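Local coordinates for protein S-adenosyl-L-methionine-dependent 2-deoxy-scyllo-inosamine dehydrogenase (Bacillus circulans, PDB 4M7S) that catalyses the S-adenosyl-L-methionine-dependent radical two-electron oxidation of 2-deoxy-scyllo-inosamine in butirosin biosynthesis, using two [4Fe-4S] clusters, at residues P38-T43 with G198-Q203; A176-T179 with N183-P186. One frame throughout, in Å; residues are numbered along the deposited sequence.

Contact 1: residues P38-T43 with G198-Q203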
loop_
_atom_site.group_PDB
_atom_site.type_symbol
_atom_site.label_atom_id
_atom_site.label_comp_id
_atom_site.label_asym_id
_atom_site.label_seq_id
_atom_site.Cartn_x
_atom_site.Cartn_y
_atom_site.Cartn_z
ATOM N N PRO A 38 -0.367 -11.696 13.429
ATOM C CA PRO A 38 1.102 -11.596 13.398
ATOM C C PRO A 38 1.756 -12.758 12.654
ATOM O O PRO A 38 2.808 -12.585 12.048
ATOM C CB PRO A 38 1.501 -11.609 14.885
ATOM C CG PRO A 38 0.243 -11.951 15.651
ATOM C CD PRO A 38 -0.906 -11.525 14.790
ATOM N N ALA A 39 1.127 -13.927 12.691
ATOM C CA ALA A 39 1.590 -15.058 11.906
ATOM C C ALA A 39 1.511 -14.753 10.410
ATOM O O ALA A 39 2.363 -15.182 9.636
ATOM C CB ALA A 39 0.777 -16.272 12.222
ATOM N N LEU A 40 0.474 -14.031 9.996
ATOM C CA LEU A 40 0.332 -13.693 8.576
ATOM C C LEU A 40 1.387 -12.673 8.174
ATOM O O LEU A 40 1.958 -12.750 7.079
ATOM C CB LEU A 40 -1.072 -13.168 8.253
ATOM C CG LEU A 40 -1.337 -12.870 6.767
ATOM C CD1 LEU A 40 -1.224 -14.148 5.932
ATOM C CD2 LEU A 40 -2.702 -12.212 6.570
ATOM N N TYR A 41 1.646 -11.711 9.053
ATOM C CA TYR A 41 2.682 -10.730 8.780
ATOM C C TYR A 41 4.051 -11.404 8.736
ATOM O O TYR A 41 4.909 -11.018 7.941
ATOM C CB TYR A 41 2.688 -9.600 9.809
ATOM C CG TYR A 41 3.629 -8.473 9.421
ATOM C CD1 TYR A 41 3.213 -7.477 8.546
ATOM C CD2 TYR A 41 4.932 -8.424 9.904
ATOM C CE1 TYR A 41 4.061 -6.455 8.173
ATOM C CE2 TYR A 41 5.794 -7.393 9.544
ATOM C CZ TYR A 41 5.340 -6.413 8.682
ATOM O OH TYR A 41 6.173 -5.393 8.303
ATOM N N LYS A 42 4.261 -12.408 9.585
ATOM C CA LYS A 42 5.524 -13.138 9.523
ATOM C C LYS A 42 5.725 -13.875 8.195
ATOM O O LYS A 42 6.823 -13.834 7.633
ATOM C CB LYS A 42 5.712 -14.101 10.705
ATOM C CG LYS A 42 7.035 -14.864 10.632
ATOM C CD LYS A 42 7.462 -15.383 12.002
ATOM C CE LYS A 42 8.704 -16.271 11.924
ATOM N NZ LYS A 42 8.495 -17.451 11.060
ATOM N N THR A 43 4.699 -14.553 7.678
ATOM C CA THR A 43 4.917 -15.232 6.400
ATOM C C THR A 43 5.142 -14.229 5.268
ATOM O O THR A 43 5.881 -14.515 4.342
ATOM C CB THR A 43 3.870 -16.340 6.007
ATOM O OG1 THR A 43 3.256 -16.028 4.751
ATOM C CG2 THR A 43 2.815 -16.535 7.041
ATOM N N GLY A 198 -4.614 -13.035 -5.417
ATOM C CA GLY A 198 -4.347 -14.258 -4.681
ATOM C C GLY A 198 -4.285 -13.904 -3.211
ATOM O O GLY A 198 -4.717 -12.822 -2.820
ATOM N N ASN A 199 -3.751 -14.808 -2.396
ATOM C CA ASN A 199 -3.658 -14.583 -0.960
ATOM C C ASN A 199 -2.324 -15.147 -0.466
ATOM O O ASN A 199 -1.997 -16.299 -0.751
ATOM C CB ASN A 199 -4.848 -15.251 -0.247
ATOM C CG ASN A 199 -4.874 -14.964 1.248
ATOM O OD1 ASN A 199 -4.013 -15.445 1.998
ATOM N ND2 ASN A 199 -5.863 -14.175 1.692
ATOM N N ILE A 200 -1.552 -14.330 0.247
ATOM C CA ILE A 200 -0.208 -14.716 0.676
ATOM C C ILE A 200 -0.199 -15.756 1.795
ATOM O O ILE A 200 0.847 -16.337 2.098
ATOM C CB ILE A 200 0.624 -13.502 1.135
ATOM C CG1 ILE A 200 -0.056 -12.820 2.325
ATOM C CG2 ILE A 200 0.835 -12.531 -0.021
ATOM C CD1 ILE A 200 0.885 -12.066 3.195
ATOM N N GLY A 201 -1.358 -15.991 2.405
ATOM C CA GLY A 201 -1.498 -17.084 3.349
ATOM C C GLY A 201 -1.564 -18.426 2.633
ATOM O O GLY A 201 -1.453 -19.480 3.260
ATOM N N GLU A 202 -1.744 -18.397 1.312
ATOM C CA GLU A 202 -1.936 -19.636 0.557
ATOM C C GLU A 202 -0.917 -19.800 -0.566
ATOM O O GLU A 202 -0.817 -20.860 -1.171
ATOM C CB GLU A 202 -3.336 -19.680 -0.059
ATOM C CG GLU A 202 -4.474 -19.222 0.835
ATOM C CD GLU A 202 -5.750 -18.957 0.045
ATOM O OE1 GLU A 202 -5.839 -19.425 -1.112
ATOM O OE2 GLU A 202 -6.656 -18.278 0.577
ATOM N N GLN A 203 -0.173 -18.743 -0.858
ATOM C CA GLN A 203 0.669 -18.739 -2.041
ATOM C C GLN A 203 1.718 -17.645 -1.925
ATOM O O GLN A 203 1.468 -16.604 -1.325
ATOM C CB GLN A 203 -0.203 -18.503 -3.282
ATOM C CG GLN A 203 0.522 -18.582 -4.604
ATOM C CD GLN A 203 -0.439 -18.666 -5.776
ATOM O OE1 GLN A 203 -1.530 -18.086 -5.745
ATOM N NE2 GLN A 203 -0.048 -19.405 -6.808
#
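L40, near the start of helix 38-50, reaches across to the turn at I200 and G201 with one methyl branch. CG stands anti to the backbone N (chi1 -176°), which carries the isobutyl group out from the helix flank until CD1 lies 3.9 Å from G201 CA. The same CD1 meets the I200 side chain at CG1, 4.0 Å away, so this methyl rests on both residues. I200 answers by turning its ethyl arm back toward the helix: its CD1 comes within 4.1 Å of L40 O, while the residue also packs on I205 of helix 205-209. The next helix residue, Y41, points the other way and stacks its ring with F74 of helix 71-81, while K42 forms a salt bridge with E46. One turn beyond L40, T43 faces the partner again. Its OG1 comes to 3.6 Å from I200 O, a polar approach rather than a bond. I200 O is instead gripped by the amide of Q47, one helical turn further on. The receiving segment is shaped from within: N199 OD1 accepts from G201 N at 2.7 Å with a bent N-H...O angle of 142°, an Asx turn, and E202 N bonds back to N199 O at 3.0 Å, closing a type I beta turn about I200 and G201. The contact thus sets the first long helix of the radical SAM core, which links strands 7-10 and 56-58, beside the turn that follows strand 198-199 of the cluster-binding region. Within the two segments helix and turn meet by van der Waals packing, a small, mainly apolar contact made by L40 and I200 with G201 and T43 at its margin; the polar tie to the turn comes from Q47, further along the same helix.

Contact 2: residues A176-T179 with N183-P186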
loop_
_atom_site.group_PDB
_atom_site.type_symbol
_atom_site.label_atom_id
_atom_site.label_comp_id
_atom_site.label_asym_id
_atom_site.label_seq_id
_atom_site.Cartn_x
_atom_site.Cartn_y
_atom_site.Cartn_z
ATOM N N ALA A 176 2.015 -3.657 -5.081
ATOM C CA ALA A 176 1.159 -4.719 -4.573
ATOM C C ALA A 176 0.529 -4.241 -3.265
ATOM O O ALA A 176 1.201 -3.608 -2.443
ATOM C CB ALA A 176 1.965 -6.000 -4.337
ATOM N N VAL A 177 -0.751 -4.553 -3.067
ATOM C CA VAL A 177 -1.405 -4.296 -1.795
ATOM C C VAL A 177 -1.720 -5.625 -1.138
ATOM O O VAL A 177 -2.201 -6.534 -1.803
ATOM C CB VAL A 177 -2.731 -3.522 -1.979
ATOM C CG1 VAL A 177 -3.439 -3.334 -0.632
ATOM C CG2 VAL A 177 -2.472 -2.174 -2.610
ATOM N N VAL A 178 -1.449 -5.737 0.162
ATOM C CA VAL A 178 -1.826 -6.919 0.940
ATOM C C VAL A 178 -2.809 -6.486 2.043
ATOM O O VAL A 178 -2.475 -5.642 2.873
ATOM C CB VAL A 178 -0.583 -7.563 1.585
ATOM C CG1 VAL A 178 -0.975 -8.754 2.472
ATOM C CG2 VAL A 178 0.427 -7.971 0.524
ATOM N N THR A 179 -4.018 -7.048 2.037
ATOM C CA THR A 179 -5.063 -6.666 2.974
ATOM C C THR A 179 -4.876 -7.396 4.293
ATOM O O THR A 179 -3.989 -8.259 4.398
ATOM C CB THR A 179 -6.462 -6.997 2.431
ATOM O OG1 THR A 179 -6.638 -8.420 2.405
ATOM C CG2 THR A 179 -6.646 -6.410 1.015
ATOM N N ASN A 183 -5.146 -10.915 1.231
ATOM C CA ASN A 183 -5.463 -10.779 -0.190
ATOM C C ASN A 183 -4.536 -9.796 -0.871
ATOM O O ASN A 183 -4.195 -8.751 -0.309
ATOM C CB ASN A 183 -6.909 -10.336 -0.385
ATOM C CG ASN A 183 -7.895 -11.415 -0.019
ATOM O OD1 ASN A 183 -7.573 -12.605 -0.062
ATOM N ND2 ASN A 183 -9.114 -11.012 0.315
ATOM N N VAL A 184 -4.128 -10.126 -2.091
ATOM C CA VAL A 184 -3.235 -9.252 -2.834
ATOM C C VAL A 184 -4.033 -8.508 -3.909
ATOM O O VAL A 184 -4.732 -9.128 -4.715
ATOM C CB VAL A 184 -2.093 -10.052 -3.469
ATOM C CG1 VAL A 184 -1.116 -9.121 -4.195
ATOM C CG2 VAL A 184 -1.367 -10.863 -2.388
ATOM N N LEU A 185 -3.937 -7.182 -3.903
ATOM C CA LEU A 185 -4.655 -6.346 -4.867
ATOM C C LEU A 185 -3.620 -5.613 -5.729
ATOM O O LEU A 185 -2.485 -5.394 -5.291
ATOM C CB LEU A 185 -5.554 -5.334 -4.140
ATOM C CG LEU A 185 -6.359 -5.842 -2.942
ATOM C CD1 LEU A 185 -7.077 -4.684 -2.252
ATOM C CD2 LEU A 185 -7.359 -6.933 -3.343
ATOM N N PRO A 186 -4.009 -5.217 -6.953
ATOM C CA PRO A 186 -3.071 -4.580 -7.879
ATOM C C PRO A 186 -2.986 -3.075 -7.683
ATOM O O PRO A 186 -2.191 -2.437 -8.366
ATOM C CB PRO A 186 -3.703 -4.871 -9.245
ATOM C CG PRO A 186 -5.159 -4.854 -8.970
ATOM C CD PRO A 186 -5.312 -5.476 -7.594
#
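T179 OG1 lies beyond one face of the N183 carboxamide but touches at CB, 3.4 Å away, rather than at the amide itself; N199 ND2 takes its OD1 and Q193 OE1 its ND2. T179 OG1 lies between its backbone N and carbonyl carbon (chi1 70°) and receives N183 N in a weak bond of 3.1 Å, bent to 130°. T179 N bonds to N183 O at 2.9 Å, in the carbonyl plane. This double link closes the hairpin of strands 175-178 and 183-185 at its turn end, in the region binding the second iron-sulfur cluster; a hairpin followed by a helix is consistent with a shortened SPASM, or twitch, domain. V177 and L185 form a hydrogen-bonded pair, L185 N to V177 O at 2.8 Å and V177 N to L185 O at 2.9 Å; V184 CA adds a CA-H...O contact to V177 O at 3.1 Å. On their face, the side chains of T179 and L185 cross at about a right angle, CG2 lying 3.7 Å from CD1, and F61 packs on V177 and L185. The V177 side chain lies about 9 Å from the cluster, whose pocket includes C187. V178 and V184, a non-hydrogen-bonded pair, face helix 205-209 through I205 and I208.

In the fold
Contact 2 is buried core, two adjacent strands bound by backbone hydrogen bonds; contact 1 is only partly buried, a helix against a turn, and relies on van der Waals packing. Their centres lie 11 Å apart, and both reach the same sheet, contact 1 at the turn after its edge strand 198-199, which pairs with strand 183-185: G198 O receives V184 N at 2.9 Å. I200 bridges the two, turning CG2 to V184 CG2 at 3.6 Å and CD1 to V178 CG1 at 3.9 Å. Contact 1 sets the radical SAM helix beside that turn, whereas contact 2 sits further in, beside strand 7-10, where the cluster-binding hairpin extends the core sheet.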